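Side-chain contacts in cytochrome C-type biogenesis protein ccmF (Thermus thermophilus, PDB 6ZMQ), which binds heme b and probably serves as a membrane-bound heme lyase in the maturation of cytochrome c: residues F84-A87 / Y88-R91; L99-T102 / L103-P106; S35-G38 / L39-L43. One frame throughout, in Å; residues are numbered along the deposited sequence.

Overall arrangement
Interactions 1 and 2 are close neighbours, and interaction 3 stands apart. Helix 87-92 and helix 99-104 follow each other in the chain, and the centres of their contacts lie about 14 Å apart. They meet where Tyr88 OH approaches Thr105 O at 3.1 Å, a probable hydrogen bond. Interaction 3 belongs to helix 20-47. Its centre is about 33 Å from that of interaction 1 and about 34 Å from that of interaction 2. All three lie away from the heme site. Interaction 3 includes two residues of a phosphatidylethanolamine pocket. In interaction 2, the side chain of Val104 is about 8 Å from a bound phosphatidylethanolamine.

Interaction 1. Residues F84-A87 / Y88-R91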
loop_
_atom_site.group_PDB
_atom_site.type_symbol
_atom_site.label_atom_id
_atom_site.label_comp_id
_atom_site.label_asym_id
_atom_site.label_seq_id
_atom_site.Cartn_x
_atom_site.Cartn_y
_atom_site.Cartn_z
ATOM N N PHE A 84 33.190 -5.828 0.486
ATOM C CA PHE A 84 32.582 -7.069 0.028
ATOM C C PHE A 84 32.659 -8.156 1.096
ATOM O O PHE A 84 32.354 -9.322 0.818
ATOM C CB PHE A 84 33.260 -7.518 -1.269
ATOM C CG PHE A 84 32.542 -7.083 -2.526
ATOM C CD1 PHE A 84 32.035 -5.791 -2.650
ATOM C CD2 PHE A 84 32.428 -7.953 -3.606
ATOM C CE1 PHE A 84 31.389 -5.390 -3.813
ATOM C CE2 PHE A 84 31.789 -7.559 -4.773
ATOM C CZ PHE A 84 31.272 -6.277 -4.876
ATOM N N SER A 85 33.057 -7.784 2.320
ATOM C CA SER A 85 33.251 -8.746 3.398
ATOM C C SER A 85 31.950 -9.094 4.107
ATOM O O SER A 85 31.805 -10.215 4.605
ATOM C CB SER A 85 34.271 -8.216 4.410
ATOM O OG SER A 85 33.780 -7.087 5.113
ATOM N N LEU A 86 31.002 -8.166 4.171
ATOM C CA LEU A 86 29.711 -8.476 4.763
ATOM C C LEU A 86 28.891 -9.317 3.792
ATOM O O LEU A 86 29.035 -9.204 2.571
ATOM C CB LEU A 86 28.956 -7.199 5.113
ATOM C CG LEU A 86 29.704 -6.099 5.855
ATOM C CD1 LEU A 86 29.107 -4.763 5.482
ATOM C CD2 LEU A 86 29.565 -6.318 7.326
ATOM N N ALA A 87 28.037 -10.178 4.350
ATOM C CA ALA A 87 27.284 -11.131 3.535
ATOM C C ALA A 87 26.209 -10.435 2.708
ATOM O O ALA A 87 25.964 -10.807 1.552
ATOM C CB ALA A 87 26.665 -12.210 4.425
ATOM N N TYR A 88 25.556 -9.423 3.294
ATOM C CA TYR A 88 24.448 -8.727 2.641
ATOM C C TYR A 88 24.915 -7.944 1.416
ATOM O O TYR A 88 24.244 -7.946 0.377
ATOM C CB TYR A 88 23.772 -7.807 3.656
ATOM C CG TYR A 88 22.523 -7.103 3.176
ATOM C CD1 TYR A 88 21.432 -7.825 2.702
ATOM C CD2 TYR A 88 22.422 -5.714 3.228
ATOM C CE1 TYR A 88 20.283 -7.182 2.285
ATOM C CE2 TYR A 88 21.275 -5.063 2.798
ATOM C CZ TYR A 88 20.211 -5.805 2.328
ATOM O OH TYR A 88 19.067 -5.175 1.906
ATOM N N VAL A 89 26.084 -7.306 1.501
ATOM C CA VAL A 89 26.576 -6.525 0.368
ATOM C C VAL A 89 27.215 -7.435 -0.686
ATOM O O VAL A 89 27.050 -7.203 -1.886
ATOM C CB VAL A 89 27.519 -5.401 0.859
ATOM C CG1 VAL A 89 28.635 -5.941 1.707
ATOM C CG2 VAL A 89 28.065 -4.544 -0.298
ATOM N N ALA A 90 27.907 -8.505 -0.268
ATOM C CA ALA A 90 28.498 -9.447 -1.221
ATOM C C ALA A 90 27.422 -10.215 -1.982
ATOM O O ALA A 90 27.624 -10.614 -3.135
ATOM C CB ALA A 90 29.441 -10.414 -0.503
ATOM N N ARG A 91 26.273 -10.447 -1.340
ATOM C CA ARG A 91 25.153 -11.057 -2.048
ATOM C C ARG A 91 24.282 -10.023 -2.763
ATOM O O ARG A 91 23.475 -10.393 -3.623
ATOM C CB ARG A 91 24.330 -11.912 -1.084
ATOM C CG ARG A 91 24.741 -13.379 -1.155
ATOM C CD ARG A 91 23.754 -14.331 -0.460
ATOM N NE ARG A 91 23.465 -14.067 0.956
ATOM C CZ ARG A 91 24.323 -14.168 1.975
ATOM N NH1 ARG A 91 25.574 -14.584 1.802
ATOM N NH2 ARG A 91 23.903 -13.897 3.201
#
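Leu86 and Val89 make the apolar part of this local contact. Leu86 CB lies 3.6 Å from Val89 CG1. Val89 CG1 sits between its own backbone N and carbonyl carbon (chi1 54°), and this turns the methyl back toward Leu86. The same methyl also packs on the backbone at Leu86 O. The methyl of Ala90 touches two carbonyl oxygens: Ala90 CB is 3.3 Å from Leu86 O and 3.4 Å from Phe84 O.

Two backbone hydrogen bonds close the turn. Ala90 N gives to Leu86 O at 3.1 Å, and Arg91 N gives to Ala87 O at 2.9 Å.

The charged side chain of Arg91 folds back along the helix. A bend at chi3 (-56°) brings its guanidinium over Ala87. Ala87 O lies over the centre of one guanidinium face, 3.7 Å above the plane. Arg91 NH2 is 3.5 Å from the methyl carbon Ala87 CB. The group therefore rests on Ala87 with a flat face.

Beyond the segments, Leu86 packs on Ala78 and Val89 on Leu79, both of helix 61-81. Tyr88 touches Leu75 of that helix.

The arrangement is the first turn of a short helix, 87-92, entered from the loop after helix 61-81. Leu86 holds the N-cap position, and its carbonyl accepts the first of these two i to i+4 bonds.

Interaction 2. Residues L99-T102 / L103-P106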
loop_
_atom_site.group_PDB
_atom_site.type_symbol
_atom_site.label_atom_id
_atom_site.label_comp_id
_atom_site.label_asym_id
_atom_site.label_seq_id
_atom_site.Cartn_x
_atom_site.Cartn_y
_atom_site.Cartn_z
ATOM N N LEU A 99 24.518 4.405 -9.277
ATOM C CA LEU A 99 24.407 5.183 -8.043
ATOM C C LEU A 99 23.033 5.045 -7.397
ATOM O O LEU A 99 22.948 4.861 -6.177
ATOM C CB LEU A 99 24.731 6.658 -8.303
ATOM C CG LEU A 99 24.877 7.535 -7.049
ATOM C CD1 LEU A 99 25.924 6.977 -6.095
ATOM C CD2 LEU A 99 25.218 8.976 -7.410
ATOM N N TRP A 100 21.953 5.115 -8.193
ATOM C CA TRP A 100 20.608 5.033 -7.626
ATOM C C TRP A 100 20.290 3.650 -7.079
ATOM O O TRP A 100 19.475 3.540 -6.157
ATOM C CB TRP A 100 19.538 5.439 -8.657
ATOM C CG TRP A 100 19.182 4.399 -9.700
ATOM C CD1 TRP A 100 19.750 4.249 -10.931
ATOM C CD2 TRP A 100 18.169 3.386 -9.604
ATOM N NE1 TRP A 100 19.162 3.203 -11.602
ATOM C CE2 TRP A 100 18.194 2.652 -10.805
ATOM C CE3 TRP A 100 17.260 3.015 -8.606
ATOM C CZ2 TRP A 100 17.335 1.576 -11.043
ATOM C CZ3 TRP A 100 16.413 1.945 -8.841
ATOM C CH2 TRP A 100 16.455 1.240 -10.051
ATOM N N VAL A 101 20.924 2.600 -7.595
ATOM C CA VAL A 101 20.620 1.278 -7.071
ATOM C C VAL A 101 21.518 0.960 -5.880
ATOM O O VAL A 101 21.190 0.092 -5.077
ATOM C CB VAL A 101 20.701 0.190 -8.171
ATOM C CG1 VAL A 101 22.129 -0.244 -8.436
ATOM C CG2 VAL A 101 19.772 -1.004 -7.862
ATOM N N THR A 102 22.654 1.657 -5.722
ATOM C CA THR A 102 23.452 1.491 -4.509
ATOM C C THR A 102 22.828 2.181 -3.303
ATOM O O THR A 102 23.138 1.806 -2.167
ATOM C CB THR A 102 24.876 2.022 -4.696
ATOM O OG1 THR A 102 24.836 3.313 -5.315
ATOM C CG2 THR A 102 25.707 1.075 -5.532
ATOM N N LEU A 103 21.968 3.181 -3.514
ATOM C CA LEU A 103 21.288 3.810 -2.391
ATOM C C LEU A 103 19.962 3.138 -2.056
ATOM O O LEU A 103 19.410 3.403 -0.982
ATOM C CB LEU A 103 21.061 5.312 -2.640
ATOM C CG LEU A 103 22.294 6.200 -2.893
ATOM C CD1 LEU A 103 22.060 7.203 -4.026
ATOM C CD2 LEU A 103 22.790 6.892 -1.617
ATOM N N VAL A 104 19.437 2.286 -2.937
ATOM C CA VAL A 104 18.217 1.534 -2.667
ATOM C C VAL A 104 18.493 0.044 -2.490
ATOM O O VAL A 104 17.558 -0.737 -2.274
ATOM C CB VAL A 104 17.156 1.781 -3.750
ATOM C CG1 VAL A 104 16.948 3.279 -3.965
ATOM C CG2 VAL A 104 17.518 1.078 -5.053
ATOM N N THR A 105 19.755 -0.364 -2.546
ATOM C CA THR A 105 20.223 -1.642 -2.001
ATOM C C THR A 105 20.135 -1.769 -0.462
ATOM O O THR A 105 19.853 -2.886 -0.003
ATOM C CB THR A 105 21.655 -1.901 -2.495
ATOM O OG1 THR A 105 21.675 -1.771 -3.916
ATOM C CG2 THR A 105 22.105 -3.330 -2.236
ATOM N N PRO A 106 20.292 -0.727 0.388
ATOM C CA PRO A 106 20.069 -0.942 1.839
ATOM C C PRO A 106 18.651 -1.317 2.282
ATOM O O PRO A 106 18.431 -1.390 3.490
ATOM C CB PRO A 106 20.462 0.407 2.459
ATOM C CG PRO A 106 21.462 0.889 1.604
ATOM C CD PRO A 106 20.972 0.585 0.240
#
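Leu103 reaches back along one side of the helix to Leu99. Its CB lies against the backbone, 3.7 Å from Thr102 C. CG is anti to its own carbonyl carbon (chi1 -59°), which brings it to 3.6 Å from Leu99 O. At the tip, CD1 comes to 3.3 Å from Leu99 O and to 4.1 Å from Leu99 CG, so this one methyl touches both carbonyl and side chain.

Leu99 O also takes two hydrogen bonds. Leu103 N gives one at 3.3 Å and Thr102 OG1 gives the other at 2.6 Å. Both donors approach from the same face of the carbonyl plane. The same hydroxyl is also hydrogen-bonded to Pro98 O, and its one proton must be shared between the two carbonyls. A valine in place of Thr102 would probably leave Leu99 O with Leu103 N as its main donor and Pro98 O without this partner.

Val104 CG2 packs against Trp100 CZ3 at 4.0 Å and Val101 CG2 at 4.2 Å.

Helix 99-104 is short, and the bond from Val104 N to Trp100 O is weak. Leu103 and Pro106 touch Glu76 of helix 61-81, Thr105 touches Leu79 of it, and Trp100 packs on Trp184 in a loop.

Interaction 3. Residues S35-G38 / L39-L43; sequences SLLG and LGLAL
Helix 20-47, predicted to span the membrane, carries this contact in one unbroken alpha-helical run. Leu37 and Leu41, one turn apart, make the side-chain contact: their CG atoms are 4.3 Å from each other. With chi1 at -67°, Leu41 CG points away from its own carbonyl carbon and back over the preceding turn, 3.3 Å from Leu37 O. The backbone under this pair is bonded too, with Leu41 N giving to Leu37 O at 2.9 Å.

Three more bonds of the same i to i+4 kind run alongside. Leu39 N gives to Ser35 O at 2.9 Å, Gly40 N to Leu36 O at 3.0 Å, and Ala42 N to Gly38 O at 3.0 Å. These bonds use the backbone polar groups inside the helix, as suits a segment predicted to lie in the membrane. Leu36 and Leu39 belong to a pocket for phosphatidylethanolamine, and both touch the bound lipid.

Leu39 CB rests on the earlier turn, 3.5 Å from Ser35 O. The hydroxyl of Ser35 is hydrogen-bonded to Ala31 O, a turn earlier, and has a weak bond with Gln149 NE2.

Ala42 places its methyl on the carbonyl of a glycine: Ala42 CB is 3.2 Å from Gly38 O. Two neighbouring helices meet this part of helix 20-47: Leu39 and Ser35 pack on Phe146 of helix 135-157, while Leu41 packs on Phe53 and Ala42 on Ala57, both of helix 51-57.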
loop_
_atom_site.group_PDB
_atom_site.type_symbol
_atom_site.label_atom_id
_atom_site.label_comp_id
_atom_site.label_asym_id
_atom_site.label_seq_id
_atom_site.Cartn_x
_atom_site.Cartn_y
_atom_site.Cartn_z
ATOM N N SER A 35 16.106 1.291 23.205
ATOM C CA SER A 35 14.689 0.957 23.130
ATOM C C SER A 35 14.256 -0.015 24.229
ATOM O O SER A 35 13.109 0.050 24.691
ATOM C CB SER A 35 14.352 0.430 21.742
ATOM O OG SER A 35 14.999 1.211 20.748
ATOM N N LEU A 36 15.152 -0.918 24.663
ATOM C CA LEU A 36 14.860 -1.806 25.790
ATOM C C LEU A 36 14.677 -1.031 27.081
ATOM O O LEU A 36 13.733 -1.282 27.843
ATOM C CB LEU A 36 15.974 -2.834 25.983
ATOM C CG LEU A 36 15.895 -4.269 25.466
ATOM C CD1 LEU A 36 17.275 -4.935 25.566
ATOM C CD2 LEU A 36 14.820 -5.070 26.198
ATOM N N LEU A 37 15.580 -0.089 27.354
ATOM C CA LEU A 37 15.424 0.645 28.600
ATOM C C LEU A 37 14.327 1.705 28.468
ATOM O O LEU A 37 13.724 2.087 29.474
ATOM C CB LEU A 37 16.783 1.201 29.031
ATOM C CG LEU A 37 16.939 1.927 30.369
ATOM C CD1 LEU A 37 17.484 0.935 31.389
ATOM C CD2 LEU A 37 17.914 3.089 30.278
ATOM N N GLY A 38 13.998 2.126 27.236
ATOM C CA GLY A 38 12.811 2.945 27.026
ATOM C C GLY A 38 11.524 2.202 27.324
ATOM O O GLY A 38 10.619 2.749 27.959
ATOM N N LEU A 39 11.445 0.933 26.908
ATOM C CA LEU A 39 10.313 0.081 27.261
ATOM C C LEU A 39 10.257 -0.183 28.764
ATOM O O LEU A 39 9.166 -0.160 29.350
ATOM C CB LEU A 39 10.395 -1.220 26.442
ATOM C CG LEU A 39 9.527 -2.493 26.406
ATOM C CD1 LEU A 39 10.026 -3.498 27.468
ATOM C CD2 LEU A 39 8.017 -2.244 26.539
ATOM N N GLY A 40 11.416 -0.338 29.413
ATOM C CA GLY A 40 11.433 -0.551 30.858
ATOM C C GLY A 40 11.034 0.672 31.674
ATOM O O GLY A 40 10.265 0.561 32.636
ATOM N N LEU A 41 11.549 1.852 31.308
ATOM C CA LEU A 41 11.210 3.076 32.031
ATOM C C LEU A 41 9.772 3.506 31.748
ATOM O O LEU A 41 9.096 3.999 32.657
ATOM C CB LEU A 41 12.213 4.188 31.685
ATOM C CG LEU A 41 13.658 3.978 32.168
ATOM C CD1 LEU A 41 14.516 5.180 31.847
ATOM C CD2 LEU A 41 13.696 3.686 33.654
ATOM N N ALA A 42 9.260 3.250 30.531
ATOM C CA ALA A 42 7.857 3.536 30.235
ATOM C C ALA A 42 6.921 2.617 31.008
ATOM O O ALA A 42 5.872 3.065 31.499
ATOM C CB ALA A 42 7.606 3.409 28.736
ATOM N N LEU A 43 7.297 1.339 31.150
ATOM C CA LEU A 43 6.468 0.411 31.910
ATOM C C LEU A 43 6.481 0.722 33.407
ATOM O O LEU A 43 5.435 0.634 34.061
ATOM C CB LEU A 43 6.918 -1.022 31.642
ATOM C CG LEU A 43 6.272 -1.710 30.429
ATOM C CD1 LEU A 43 6.561 -3.212 30.454
ATOM C CD2 LEU A 43 4.754 -1.434 30.328
#